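Protein E (Haemophilus influenzae, PDB 3ZH5) acts as a multifunctional surface adhesin that binds host epithelial cells and the host proteins vitronectin, laminin and plasminogen, aiding serum resistance and immune evasion. Local coordinates at residues Met4-Pro9 with Asn49-Tyr55; Asp11-Tyr16 with Phe91-Gly95; Ile41-Val47 with Val67-Leu73; Val83-Phe87 with Arg97-Lys101. All coordinates share one frame; numbering follows the deposited sequence.

Contact 1: residues Met4-Pro9 with Asn49-Tyr55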
loop_
_atom_site.group_PDB
_atom_site.type_symbol
_atom_site.label_atom_id
_atom_site.label_comp_id
_atom_site.label_asym_id
_atom_site.label_seq_id
_atom_site.Cartn_x
_atom_site.Cartn_y
_atom_site.Cartn_z
ATOM N N MET A 4 4.918 -21.374 -6.627
ATOM C CA MET A 4 3.515 -21.005 -6.428
ATOM C C MET A 4 2.998 -19.916 -7.378
ATOM O O MET A 4 3.754 -19.050 -7.825
ATOM C CB MET A 4 3.269 -20.608 -4.972
ATOM C CG MET A 4 1.809 -20.694 -4.565
ATOM S SD MET A 4 1.045 -22.219 -5.154
ATOM C CE MET A 4 -0.688 -21.876 -4.861
ATOM N N LYS A 5 1.692 -19.965 -7.651
ATOM C CA LYS A 5 1.075 -19.229 -8.759
ATOM C C LYS A 5 -0.350 -18.752 -8.439
ATOM O O LYS A 5 -1.246 -19.558 -8.176
ATOM C CB LYS A 5 1.053 -20.113 -10.017
ATOM C CG LYS A 5 1.121 -21.629 -9.744
ATOM C CD LYS A 5 -0.114 -22.155 -9.012
ATOM C CE LYS A 5 0.066 -23.600 -8.571
ATOM N NZ LYS A 5 -1.113 -24.109 -7.812
ATOM N N LEU A 6 -0.561 -17.441 -8.498
ATOM C CA LEU A 6 -1.800 -16.843 -8.020
ATOM C C LEU A 6 -2.544 -16.080 -9.112
ATOM O O LEU A 6 -1.930 -15.568 -10.044
ATOM C CB LEU A 6 -1.473 -15.873 -6.880
ATOM C CG LEU A 6 -0.562 -16.482 -5.815
ATOM C CD1 LEU A 6 -0.158 -15.440 -4.789
ATOM C CD2 LEU A 6 -1.259 -17.656 -5.147
ATOM N N ALA A 7 -3.865 -15.982 -8.966
ATOM C CA ALA A 7 -4.694 -15.175 -9.865
ATOM C C ALA A 7 -5.349 -14.011 -9.118
ATOM O O ALA A 7 -6.487 -14.124 -8.648
ATOM C CB ALA A 7 -5.755 -16.031 -10.525
ATOM N N PRO A 8 -4.618 -12.894 -9.006
ATOM C CA PRO A 8 -5.071 -11.663 -8.350
ATOM C C PRO A 8 -6.425 -11.208 -8.871
ATOM O O PRO A 8 -6.602 -11.137 -10.094
ATOM C CB PRO A 8 -4.003 -10.650 -8.747
ATOM C CG PRO A 8 -2.780 -11.453 -8.991
ATOM C CD PRO A 8 -3.202 -12.822 -9.412
ATOM N N PRO A 9 -7.356 -10.866 -7.968
ATOM C CA PRO A 9 -8.706 -10.523 -8.420
ATOM C C PRO A 9 -8.725 -9.336 -9.377
ATOM O O PRO A 9 -7.950 -8.381 -9.213
ATOM C CB PRO A 9 -9.453 -10.171 -7.135
ATOM C CG PRO A 9 -8.498 -10.484 -5.976
ATOM C CD PRO A 9 -7.126 -10.528 -6.548
ATOM N N ASN A 49 -1.972 -7.148 -4.183
ATOM C CA ASN A 49 -2.299 -8.545 -4.401
ATOM C C ASN A 49 -1.186 -9.173 -5.242
ATOM O O ASN A 49 -0.840 -8.662 -6.312
ATOM C CB ASN A 49 -3.666 -8.683 -5.066
ATOM C CG ASN A 49 -4.782 -8.284 -4.161
ATOM O OD1 ASN A 49 -4.639 -8.318 -2.939
ATOM N ND2 ASN A 49 -5.922 -7.916 -4.739
ATOM N N LEU A 50 -0.616 -10.267 -4.741
ATOM C CA LEU A 50 0.597 -10.857 -5.308
ATOM C C LEU A 50 0.342 -11.787 -6.481
ATOM O O LEU A 50 -0.719 -12.397 -6.582
ATOM C CB LEU A 50 1.356 -11.650 -4.239
ATOM C CG LEU A 50 1.880 -10.856 -3.049
ATOM C CD1 LEU A 50 2.427 -11.822 -2.022
ATOM C CD2 LEU A 50 2.927 -9.863 -3.488
ATOM N N ASP A 51 1.359 -11.898 -7.336
ATOM C CA ASP A 51 1.356 -12.768 -8.530
ATOM C C ASP A 51 1.944 -14.133 -8.229
ATOM O O ASP A 51 1.811 -15.076 -8.999
ATOM C CB ASP A 51 2.214 -12.136 -9.618
ATOM C CG ASP A 51 1.400 -11.341 -10.601
ATOM O OD1 ASP A 51 0.345 -11.863 -11.016
ATOM O OD2 ASP A 51 1.802 -10.201 -10.947
ATOM N N LYS A 52 2.605 -14.217 -7.083
ATOM C CA LYS A 52 3.422 -15.354 -6.744
ATOM C C LYS A 52 3.399 -15.394 -5.225
ATOM O O LYS A 52 3.524 -14.349 -4.588
ATOM C CB LYS A 52 4.840 -15.117 -7.264
ATOM C CG LYS A 52 5.772 -16.312 -7.185
ATOM C CD LYS A 52 7.197 -15.924 -7.592
ATOM C CE LYS A 52 8.170 -17.097 -7.474
ATOM N NZ LYS A 52 8.341 -17.548 -6.055
ATOM N N GLY A 53 3.197 -16.574 -4.653
ATOM C CA GLY A 53 3.081 -16.706 -3.208
ATOM C C GLY A 53 4.413 -16.506 -2.507
ATOM O O GLY A 53 5.456 -16.950 -2.985
ATOM N N LEU A 54 4.385 -15.834 -1.358
ATOM C CA LEU A 54 5.590 -15.679 -0.553
ATOM C C LEU A 54 5.454 -16.553 0.683
ATOM O O LEU A 54 4.464 -16.473 1.396
ATOM C CB LEU A 54 5.799 -14.218 -0.151
ATOM C CG LEU A 54 6.021 -13.232 -1.299
ATOM C CD1 LEU A 54 6.250 -11.826 -0.745
ATOM C CD2 LEU A 54 7.177 -13.660 -2.194
ATOM N N TYR A 55 6.434 -17.414 0.907
ATOM C CA TYR A 55 6.405 -18.311 2.052
ATOM C C TYR A 55 7.091 -17.639 3.224
ATOM O O TYR A 55 8.293 -17.810 3.436
ATOM C CB TYR A 55 7.089 -19.631 1.712
ATOM C CG TYR A 55 6.375 -20.405 0.629
ATOM C CD1 TYR A 55 6.551 -20.090 -0.707
ATOM C CD2 TYR A 55 5.519 -21.444 0.948
ATOM C CE1 TYR A 55 5.893 -20.798 -1.699
ATOM C CE2 TYR A 55 4.866 -22.154 -0.023
ATOM C CZ TYR A 55 5.052 -21.830 -1.345
ATOM O OH TYR A 55 4.388 -22.543 -2.312
HETATM O O HOH W 1 -5.795 -7.299 -7.723
#
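Leu6 and Pro8 of the N-terminal segment lie against the corner where the chain leaves strand 41-50 and turns into strand 53-54. Most of the contact is packing of side-chain carbons, much of it on backbone atoms. Leu6 CD1 turns inward, 3.5 Å from Gly53 N, and makes an apolar pair with Leu50 CB at 4.1 Å. Leu6 CB lies 3.6 Å from Leu50 O. Pro8 crosses the Asp51 side chain at about a right angle, and Pro8 CG comes 3.3 Å from Leu50 O. Met4 meets Tyr55 in the same crosswise manner: Met4 CB lies 3.5 Å from Tyr55 OH and pairs with Tyr55 CE1. The Met4 chain bends at chi2 (45°), and its sulfur end leads away from the 49-55 segment.

Direct polar contact is slight. Leu6 N gives a weak hydrogen bond to Asp51 O at 3.4 Å. A water lies 2.8 Å from Pro9 O and accepts from Asn49 ND2. The same amide touches Pro9 CD, while Asn49 OD1 is taken by Trp92 N. Tyr63 also packs on Met4 and Leu6.

The 4-9 segment is thus laid over the sheet corner without joining it as a strand. Packing carries most of the contact, and the buried Lys52 N and Gly53 N find no polar partner.

Contact 2: residues Asp11-Tyr16 with Phe91-Gly95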
loop_
_atom_site.group_PDB
_atom_site.type_symbol
_atom_site.label_atom_id
_atom_site.label_comp_id
_atom_site.label_asym_id
_atom_site.label_seq_id
_atom_site.Cartn_x
_atom_site.Cartn_y
_atom_site.Cartn_z
ATOM N N ASP A 11 -11.897 -7.949 -10.196
ATOM C CA ASP A 11 -12.907 -7.124 -9.544
ATOM C C ASP A 11 -12.341 -6.466 -8.281
ATOM O O ASP A 11 -11.745 -7.134 -7.435
ATOM C CB ASP A 11 -14.130 -7.963 -9.192
ATOM C CG ASP A 11 -14.894 -8.431 -10.419
ATOM O OD1 ASP A 11 -14.716 -7.828 -11.511
ATOM O OD2 ASP A 11 -15.682 -9.394 -10.282
ATOM N N VAL A 12 -12.541 -5.155 -8.163
ATOM C CA VAL A 12 -11.979 -4.378 -7.062
ATOM C C VAL A 12 -12.939 -4.261 -5.872
ATOM O O VAL A 12 -14.086 -3.819 -6.008
ATOM C CB VAL A 12 -11.618 -2.963 -7.556
ATOM C CG1 VAL A 12 -10.947 -2.161 -6.476
ATOM C CG2 VAL A 12 -10.751 -3.058 -8.805
ATOM N N ARG A 13 -12.458 -4.675 -4.706
ATOM C CA ARG A 13 -13.153 -4.480 -3.440
ATOM C C ARG A 13 -13.482 -3.004 -3.194
ATOM O O ARG A 13 -12.653 -2.112 -3.396
ATOM C CB ARG A 13 -12.272 -5.029 -2.319
ATOM C CG ARG A 13 -12.726 -4.754 -0.898
ATOM C CD ARG A 13 -13.746 -5.766 -0.442
ATOM N NE ARG A 13 -13.267 -7.143 -0.549
ATOM C CZ ARG A 13 -12.598 -7.790 0.402
ATOM N NH1 ARG A 13 -12.297 -7.197 1.556
ATOM N NH2 ARG A 13 -12.225 -9.045 0.195
ATOM N N SER A 14 -14.706 -2.755 -2.762
ATOM C CA SER A 14 -15.148 -1.400 -2.444
ATOM C C SER A 14 -14.181 -0.682 -1.506
ATOM O O SER A 14 -13.729 -1.223 -0.486
ATOM C CB SER A 14 -16.584 -1.423 -1.872
ATOM O OG SER A 14 -16.660 -0.721 -0.641
ATOM N N GLY A 15 -13.874 0.558 -1.870
ATOM C CA GLY A 15 -12.938 1.384 -1.154
ATOM C C GLY A 15 -11.481 1.271 -1.574
ATOM O O GLY A 15 -10.653 2.057 -1.125
ATOM N N TYR A 16 -11.141 0.297 -2.407
ATOM C CA TYR A 16 -9.749 0.154 -2.852
ATOM C C TYR A 16 -9.603 0.912 -4.158
ATOM O O TYR A 16 -10.447 0.827 -5.029
ATOM C CB TYR A 16 -9.371 -1.318 -3.019
ATOM C CG TYR A 16 -9.208 -1.997 -1.686
ATOM C CD1 TYR A 16 -10.317 -2.330 -0.918
ATOM C CD2 TYR A 16 -7.942 -2.279 -1.182
ATOM C CE1 TYR A 16 -10.172 -2.930 0.328
ATOM C CE2 TYR A 16 -7.782 -2.874 0.064
ATOM C CZ TYR A 16 -8.900 -3.201 0.814
ATOM O OH TYR A 16 -8.757 -3.798 2.049
ATOM N N PHE A 91 -6.243 -12.270 -0.262
ATOM C CA PHE A 91 -6.064 -11.026 -1.017
ATOM C C PHE A 91 -6.676 -9.861 -0.235
ATOM O O PHE A 91 -7.395 -10.073 0.737
ATOM C CB PHE A 91 -6.703 -11.136 -2.422
ATOM C CG PHE A 91 -6.038 -12.142 -3.313
ATOM C CD1 PHE A 91 -4.745 -11.947 -3.757
ATOM C CD2 PHE A 91 -6.708 -13.282 -3.707
ATOM C CE1 PHE A 91 -4.133 -12.868 -4.562
ATOM C CE2 PHE A 91 -6.101 -14.204 -4.520
ATOM C CZ PHE A 91 -4.808 -13.999 -4.939
ATOM N N TRP A 92 -6.364 -8.636 -0.640
ATOM C CA TRP A 92 -6.920 -7.428 -0.020
ATOM C C TRP A 92 -6.395 -7.177 1.412
ATOM O O TRP A 92 -7.011 -6.461 2.200
ATOM C CB TRP A 92 -8.459 -7.462 -0.042
ATOM C CG TRP A 92 -9.043 -7.697 -1.441
ATOM C CD1 TRP A 92 -9.789 -8.756 -1.842
ATOM C CD2 TRP A 92 -8.904 -6.846 -2.586
ATOM N NE1 TRP A 92 -10.139 -8.620 -3.177
ATOM C CE2 TRP A 92 -9.599 -7.456 -3.653
ATOM C CE3 TRP A 92 -8.260 -5.621 -2.811
ATOM C CZ2 TRP A 92 -9.664 -6.890 -4.946
ATOM C CZ3 TRP A 92 -8.329 -5.052 -4.097
ATOM C CH2 TRP A 92 -9.021 -5.698 -5.149
ATOM N N GLY A 93 -5.220 -7.721 1.710
ATOM C CA GLY A 93 -4.563 -7.473 2.970
ATOM C C GLY A 93 -5.398 -7.919 4.175
ATOM O O GLY A 93 -5.529 -7.169 5.131
ATOM N N GLN A 94 -5.939 -9.137 4.114
ATOM C CA GLN A 94 -6.835 -9.682 5.137
ATOM C C GLN A 94 -6.389 -11.100 5.409
ATOM O O GLN A 94 -5.730 -11.711 4.561
ATOM C CB GLN A 94 -8.282 -9.784 4.620
ATOM C CG GLN A 94 -8.837 -8.559 3.924
ATOM C CD GLN A 94 -9.207 -7.458 4.879
ATOM O OE1 GLN A 94 -9.404 -7.693 6.073
ATOM N NE2 GLN A 94 -9.289 -6.237 4.366
ATOM N N GLY A 95 -6.800 -11.632 6.558
ATOM C CA GLY A 95 -6.619 -13.038 6.880
ATOM C C GLY A 95 -5.471 -13.271 7.838
ATOM O O GLY A 95 -5.181 -12.428 8.693
#
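Trp92 reaches from the loop after strand 79-88 to the segment that leads into strand 16-19. Trp92 CB lies 4.1 Å from Arg13 NH2. At CG and CD1 the indole meets the Arg13 guanidinium, whose plane is turned 48° from the Trp92 ring. Arg13 NH2 comes closest, 3.2 Å from Trp92 CD1. Two bends in the Arg13 chain, at chi2 and chi3, fold the guanidinium back to this place. Trp92 NE1 lies beside Arg13 NH2, and Pro9 also packs on the indole. Farther along, CD2 and CE2 lie under Arg13 CB. Arg13 CB sits over the six-membered ring of Trp92, 3.9 Å from its centroid, in a CH-pi contact.

Arg13 to Tyr16 form a type II beta turn, closed by Tyr16 N to Arg13 O, and Gly15 takes the positive phi within it. The turn sets Arg13 and Tyr16 on the same indole.

Trp92 CE3 points at the face of Tyr16, 3.7 Å from Tyr16 CD2. The Tyr16 and Trp92 rings make an edge-to-face pair with planes 58° apart. CZ3 continues along Tyr16 CG and CB. At the far rim Trp92 CH2 touches Val12 CA at 3.8 Å. Asp11 O lies at the ring edge by Trp92 CZ2. Tyr26 adds another edge-to-face partner to the indole.

Beyond the rings, Gln94 NE2 makes weak hydrogen bonds to Tyr16 OH at 3.4 Å and to Trp92 O. Both oxygens also receive weak bonds from Arg68 NH2.

Contact 3: residues Ile41-Val47 with Val67-Leu73. With EDO (1,2-ethanediol), chain C.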
loop_
_atom_site.group_PDB
_atom_site.type_symbol
_atom_site.label_atom_id
_atom_site.label_comp_id
_atom_site.label_asym_id
_atom_site.label_seq_id
_atom_site.Cartn_x
_atom_site.Cartn_y
_atom_site.Cartn_z
ATOM N N ILE A 41 -0.412 16.099 5.901
ATOM C CA ILE A 41 0.218 14.824 6.149
ATOM C C ILE A 41 -0.855 13.744 6.202
ATOM O O ILE A 41 -1.828 13.876 6.927
ATOM C CB ILE A 41 1.078 14.876 7.449
ATOM C CG1 ILE A 41 2.328 15.719 7.188
ATOM C CG2 ILE A 41 1.539 13.479 7.847
ATOM C CD1 ILE A 41 3.277 15.780 8.359
ATOM N N VAL A 42 -0.746 12.705 5.364
ATOM C CA VAL A 42 -1.785 11.690 5.338
ATOM C C VAL A 42 -1.210 10.332 5.501
ATOM O O VAL A 42 -0.283 9.971 4.785
ATOM C CB VAL A 42 -2.592 11.719 3.985
ATOM C CG1 VAL A 42 -3.756 10.757 4.038
ATOM C CG2 VAL A 42 -3.075 13.125 3.677
ATOM N N HIS A 43 -1.822 9.545 6.378
ATOM C CA HIS A 43 -1.431 8.153 6.601
ATOM C C HIS A 43 -2.380 7.223 5.855
ATOM O O HIS A 43 -3.614 7.437 5.840
ATOM C CB HIS A 43 -1.469 7.742 8.086
ATOM C CG HIS A 43 -0.559 8.510 9.007
ATOM N ND1 HIS A 43 0.016 7.931 10.104
ATOM C CD2 HIS A 43 -0.174 9.807 9.024
ATOM C CE1 HIS A 43 0.760 8.821 10.743
ATOM N NE2 HIS A 43 0.672 9.964 10.091
ATOM N N PHE A 44 -1.836 6.175 5.244
ATOM C CA PHE A 44 -2.671 5.199 4.525
ATOM C C PHE A 44 -2.019 3.856 4.350
ATOM O O PHE A 44 -0.800 3.780 4.358
ATOM C CB PHE A 44 -3.077 5.742 3.150
ATOM C CG PHE A 44 -1.951 5.861 2.161
ATOM C CD1 PHE A 44 -1.173 6.997 2.099
ATOM C CD2 PHE A 44 -1.735 4.870 1.227
ATOM C CE1 PHE A 44 -0.164 7.114 1.148
ATOM C CE2 PHE A 44 -0.718 4.985 0.283
ATOM C CZ PHE A 44 0.063 6.114 0.260
ATOM N N ASP A 45 -2.807 2.791 4.172
ATOM C CA ASP A 45 -2.255 1.501 3.728
ATOM C C ASP A 45 -2.236 1.347 2.210
ATOM O O ASP A 45 -3.213 1.591 1.539
ATOM C CB ASP A 45 -3.020 0.319 4.299
ATOM C CG ASP A 45 -2.874 0.184 5.803
ATOM O OD1 ASP A 45 -1.947 0.802 6.398
ATOM O OD2 ASP A 45 -3.672 -0.581 6.386
ATOM N N ALA A 46 -1.103 0.926 1.670
ATOM C CA ALA A 46 -1.074 0.431 0.295
ATOM C C ALA A 46 -1.290 -1.071 0.418
ATOM O O ALA A 46 -0.795 -1.682 1.365
ATOM C CB ALA A 46 0.251 0.741 -0.346
ATOM N N VAL A 47 -2.002 -1.685 -0.542
ATOM C CA VAL A 47 -2.281 -3.121 -0.472
ATOM C C VAL A 47 -1.959 -3.717 -1.829
ATOM O O VAL A 47 -2.465 -3.229 -2.812
ATOM C CB VAL A 47 -3.743 -3.402 -0.140
ATOM C CG1 VAL A 47 -4.067 -4.840 -0.331
ATOM C CG2 VAL A 47 -4.012 -3.003 1.330
ATOM N N VAL A 67 0.017 -8.115 0.460
ATOM C CA VAL A 67 0.850 -7.385 1.390
ATOM C C VAL A 67 0.147 -6.093 1.713
ATOM O O VAL A 67 -0.406 -5.451 0.845
ATOM C CB VAL A 67 2.189 -7.040 0.741
ATOM C CG1 VAL A 67 3.161 -6.535 1.782
ATOM C CG2 VAL A 67 2.740 -8.268 0.061
ATOM N N ARG A 68 0.173 -5.695 2.973
ATOM C CA ARG A 68 -0.348 -4.407 3.360
ATOM C C ARG A 68 0.819 -3.578 3.888
ATOM O O ARG A 68 1.555 -4.019 4.769
ATOM C CB ARG A 68 -1.407 -4.644 4.442
ATOM C CG ARG A 68 -2.143 -3.429 4.956
ATOM C CD ARG A 68 -3.299 -3.861 5.859
ATOM N NE ARG A 68 -4.505 -4.357 5.177
ATOM C CZ ARG A 68 -5.454 -3.573 4.673
ATOM N NH1 ARG A 68 -5.330 -2.253 4.733
ATOM N NH2 ARG A 68 -6.520 -4.096 4.111
ATOM N N GLN A 69 0.993 -2.370 3.370
ATOM C CA GLN A 69 2.098 -1.526 3.795
ATOM C C GLN A 69 1.604 -0.190 4.269
ATOM O O GLN A 69 0.905 0.512 3.549
ATOM C CB GLN A 69 3.068 -1.302 2.664
ATOM C CG GLN A 69 3.810 -2.563 2.317
ATOM C CD GLN A 69 4.842 -2.346 1.256
ATOM O OE1 GLN A 69 4.568 -1.789 0.195
ATOM N NE2 GLN A 69 6.039 -2.803 1.532
ATOM N N TYR A 70 1.998 0.150 5.482
ATOM C CA TYR A 70 1.650 1.425 6.082
ATOM C C TYR A 70 2.524 2.518 5.537
ATOM O O TYR A 70 3.774 2.477 5.680
ATOM C CB TYR A 70 1.877 1.311 7.570
ATOM C CG TYR A 70 1.274 2.425 8.422
ATOM C CD1 TYR A 70 1.619 3.754 8.221
ATOM C CD2 TYR A 70 0.370 2.131 9.418
ATOM C CE1 TYR A 70 1.043 4.772 9.008
ATOM C CE2 TYR A 70 -0.204 3.126 10.194
ATOM C CZ TYR A 70 0.147 4.447 9.993
ATOM O OH TYR A 70 -0.465 5.439 10.796
ATOM N N LYS A 71 1.896 3.499 4.918
ATOM C CA LYS A 71 2.595 4.663 4.361
ATOM C C LYS A 71 2.210 5.962 5.069
ATOM O O LYS A 71 1.078 6.089 5.530
ATOM C CB LYS A 71 2.221 4.826 2.878
ATOM C CG LYS A 71 2.457 3.576 2.058
ATOM C CD LYS A 71 3.955 3.262 1.895
ATOM C CE LYS A 71 4.132 2.289 0.729
ATOM N NZ LYS A 71 5.489 1.746 0.629
ATOM N N ILE A 72 3.117 6.946 5.034
ATOM C CA ILE A 72 2.817 8.282 5.435
ATOM C C ILE A 72 3.287 9.180 4.322
ATOM O O ILE A 72 4.480 9.152 3.909
ATOM C CB ILE A 72 3.535 8.697 6.756
ATOM C CG1 ILE A 72 3.107 7.795 7.918
ATOM C CG2 ILE A 72 3.287 10.169 7.031
ATOM C CD1 ILE A 72 3.926 7.931 9.180
ATOM N N LEU A 73 2.329 9.961 3.826
ATOM C CA LEU A 73 2.564 10.926 2.769
ATOM C C LEU A 73 2.496 12.364 3.247
ATOM O O LEU A 73 1.522 12.779 3.874
ATOM C CB LEU A 73 1.553 10.685 1.616
ATOM C CG LEU A 73 1.499 11.729 0.507
ATOM C CD1 LEU A 73 2.762 11.581 -0.328
ATOM C CD2 LEU A 73 0.223 11.514 -0.362
HETATM C C1 EDO C . 4.029 12.191 10.951
HETATM O O1 EDO C . 5.146 13.049 10.658
HETATM C C2 EDO C . 2.795 13.021 11.311
HETATM O O2 EDO C . 1.566 12.319 11.009
#
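His43 is linked at both ring nitrogens: ND1 to the hydroxyl of Tyr70 across the strands, and NE2 to a 1,2-ethanediol probably left from crystallisation. The strands are antiparallel neighbours in the central sheet. The His43 ND1 to Tyr70 OH bond is short, 2.6 Å, and nearly straight. The His43 and Tyr70 planes are 76° apart, and neither ring lies over the other's face. Ile72 lies alongside His43, with Ile72 CG1 over the imidazole centre at 3.7 Å from the His43 centroid.

Val42, Phe44 and Ala46 form hydrogen-bonded pairs with Leu73, Lys71 and Gln69. On their face, Phe44 takes the cramped position between backbone N and carbonyl carbon (chi1 69°). This brings the Phe44 ring over Lys71 CB, 3.8 Å from the centroid, while Leu73 CB lies at the ring edge. Helix 115-128 covers this side through Ile123 on Val42 and Phe44. The Lys71 amine continues to Gln82.

The face of His43 and Tyr70 also carries a salt bridge between Asp45 and Arg68. Asp28 gives Arg68 a second carboxylate, and Arg68 NE binds Gly93 O. Val47 CG2 rests over the guanidinium, 3.7 Å from Arg68 CZ. Arg68 NH1 meets Asp45 OD2 at its anti lone pair, at 2.9 Å.

Contact 4: residues Val83-Phe87 with Arg97-Lys101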
loop_
_atom_site.group_PDB
_atom_site.type_symbol
_atom_site.label_atom_id
_atom_site.label_comp_id
_atom_site.label_asym_id
_atom_site.label_seq_id
_atom_site.Cartn_x
_atom_site.Cartn_y
_atom_site.Cartn_z
ATOM N N VAL A 83 6.494 2.636 6.521
ATOM C CA VAL A 83 6.543 2.430 7.978
ATOM C C VAL A 83 6.576 0.963 8.359
ATOM O O VAL A 83 7.315 0.558 9.269
ATOM C CB VAL A 83 5.320 3.096 8.655
ATOM C CG1 VAL A 83 5.211 2.706 10.125
ATOM C CG2 VAL A 83 5.440 4.593 8.473
ATOM N N ARG A 84 5.747 0.161 7.722
ATOM C CA ARG A 84 5.744 -1.265 8.045
ATOM C C ARG A 84 5.039 -2.090 6.996
ATOM O O ARG A 84 4.282 -1.567 6.136
ATOM C CB ARG A 84 5.169 -1.557 9.420
ATOM C CG ARG A 84 3.679 -1.564 9.499
ATOM C CD ARG A 84 3.161 -2.065 10.834
ATOM N NE ARG A 84 3.203 -3.531 10.945
ATOM C CZ ARG A 84 3.913 -4.217 11.843
ATOM N NH1 ARG A 84 4.653 -3.590 12.754
ATOM N NH2 ARG A 84 3.868 -5.551 11.855
ATOM N N THR A 85 5.347 -3.388 7.060
ATOM C CA THR A 85 4.867 -4.366 6.113
ATOM C C THR A 85 4.306 -5.566 6.824
ATOM O O THR A 85 4.919 -6.094 7.739
ATOM C CB THR A 85 6.002 -4.857 5.210
ATOM O OG1 THR A 85 6.482 -3.764 4.423
ATOM C CG2 THR A 85 5.507 -5.951 4.307
ATOM N N ASP A 86 3.113 -5.973 6.400
ATOM C CA ASP A 86 2.480 -7.171 6.912
ATOM C C ASP A 86 2.075 -8.042 5.741
ATOM O O ASP A 86 1.579 -7.537 4.722
ATOM C CB ASP A 86 1.245 -6.786 7.739
ATOM C CG ASP A 86 1.616 -6.114 9.064
ATOM O OD1 ASP A 86 2.112 -6.840 9.961
ATOM O OD2 ASP A 86 1.428 -4.876 9.199
ATOM N N PHE A 87 2.282 -9.348 5.863
ATOM C CA PHE A 87 1.838 -10.262 4.821
ATOM C C PHE A 87 0.557 -10.938 5.250
ATOM O O PHE A 87 0.381 -11.229 6.411
ATOM C CB PHE A 87 2.897 -11.318 4.542
ATOM C CG PHE A 87 4.215 -10.751 4.124
ATOM C CD1 PHE A 87 4.421 -10.340 2.820
ATOM C CD2 PHE A 87 5.252 -10.649 5.026
ATOM C CE1 PHE A 87 5.630 -9.827 2.430
ATOM C CE2 PHE A 87 6.464 -10.133 4.636
ATOM C CZ PHE A 87 6.653 -9.723 3.336
ATOM N N ARG A 97 -1.909 -13.350 9.306
ATOM C CA ARG A 97 -0.888 -12.336 9.119
ATOM C C ARG A 97 0.512 -12.816 9.501
ATOM O O ARG A 97 0.678 -13.616 10.420
ATOM C CB ARG A 97 -1.246 -11.137 9.999
ATOM C CG ARG A 97 -0.290 -9.961 9.844
ATOM C CD ARG A 97 -0.570 -8.873 10.843
ATOM N NE ARG A 97 -0.160 -9.269 12.182
ATOM C CZ ARG A 97 1.101 -9.303 12.599
ATOM N NH1 ARG A 97 2.076 -8.959 11.769
ATOM N NH2 ARG A 97 1.387 -9.680 13.850
ATOM N N ALA A 98 1.526 -12.295 8.825
ATOM C CA ALA A 98 2.889 -12.524 9.259
ATOM C C ALA A 98 3.669 -11.268 8.990
ATOM O O ALA A 98 3.221 -10.396 8.263
ATOM C CB ALA A 98 3.505 -13.696 8.544
ATOM N N ALA A 99 4.840 -11.162 9.600
ATOM C CA ALA A 99 5.630 -9.959 9.451
ATOM C C ALA A 99 7.080 -10.253 9.760
ATOM O O ALA A 99 7.378 -11.147 10.543
ATOM C CB ALA A 99 5.103 -8.872 10.386
ATOM N N PRO A 100 7.990 -9.481 9.154
ATOM C CA PRO A 100 9.422 -9.550 9.488
ATOM C C PRO A 100 9.713 -9.069 10.905
ATOM O O PRO A 100 8.990 -8.205 11.411
ATOM C CB PRO A 100 10.072 -8.587 8.488
ATOM C CG PRO A 100 8.942 -7.886 7.751
ATOM C CD PRO A 100 7.645 -8.310 8.333
ATOM N N LYS A 101 10.768 -9.603 11.524
ATOM C CA LYS A 101 11.210 -9.144 12.846
ATOM C C LYS A 101 11.580 -7.667 12.792
ATOM O O LYS A 101 11.009 -6.844 13.511
ATOM C CB LYS A 101 12.407 -9.967 13.335
ATOM C CG LYS A 101 12.054 -11.393 13.753
ATOM C CD LYS A 101 13.241 -12.366 13.633
ATOM C CE LYS A 101 13.528 -12.723 12.169
ATOM N NZ LYS A 101 14.445 -13.893 12.017
#
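Asp86 faces Arg97 across the strands, with its carboxylate plane perpendicular to the guanidinium. Asp86 OD1 and Arg97 NH1 form a salt bridge at 2.8 Å, but the bond is bent to 129° and weak as a hydrogen bond. Arg97 CD also lies 3.5 Å from Asp86 OD1. The Arg97 chain runs out extended and bends only at chi3 (72°), which turns NH1 back to the carboxylate.

Arg84, on the same strand as Asp86, holds both carboxylate oxygens. It grips side-on, with Arg84 NE on Asp86 OD2 at 2.8 Å and Arg84 NH2 on Asp86 OD1 at 2.9 Å. Both bonds are nearly straight and lie in the guanidinium plane. Asp86 OD1 thus serves two arginines, which together form a salt-bridge network with it. Ala99 CB packs against this group, 3.6 Å from Asp86 OD1.

The frame is a beta hairpin of strands 79-88 and 97-98. Phe87 and Ala98 are an antiparallel hydrogen-bonded pair, joined by Phe87 N to Ala98 O at 2.8 Å and by the reverse bond. Past Ala98 the chain leaves the strand, and Pro100 CD comes 3.6 Å from Thr85 O. Farther out, Ala64 and Val56 pack on Phe87. Gln69 binds the Thr85 hydroxyl, and Gln103 binds its backbone N.

Contact 3 lies nearest the middle of the chain and is partly buried; contacts 1, 2 and 4 are at the surface. Contacts 1 and 3 share strand 41-50, and contact 4 uses strand 79-88, the next neighbour of 64-74. Regular backbone ladders mark contact 3 and, briefly, contact 4. Contacts 1 and 2 instead fasten the N-terminal segment by packing, with weak direct bonds. They touch through Pro9, which packs on Phe91 and Trp92. Arg68 ties contact 2 to contact 3, and its backbone N bonds Asp86 O of contact 4. Salt bridges cross only contacts 3 and 4. Contact 2 relies on the indole of Trp92, with an edge-to-face ring pair and a CH-pi contact.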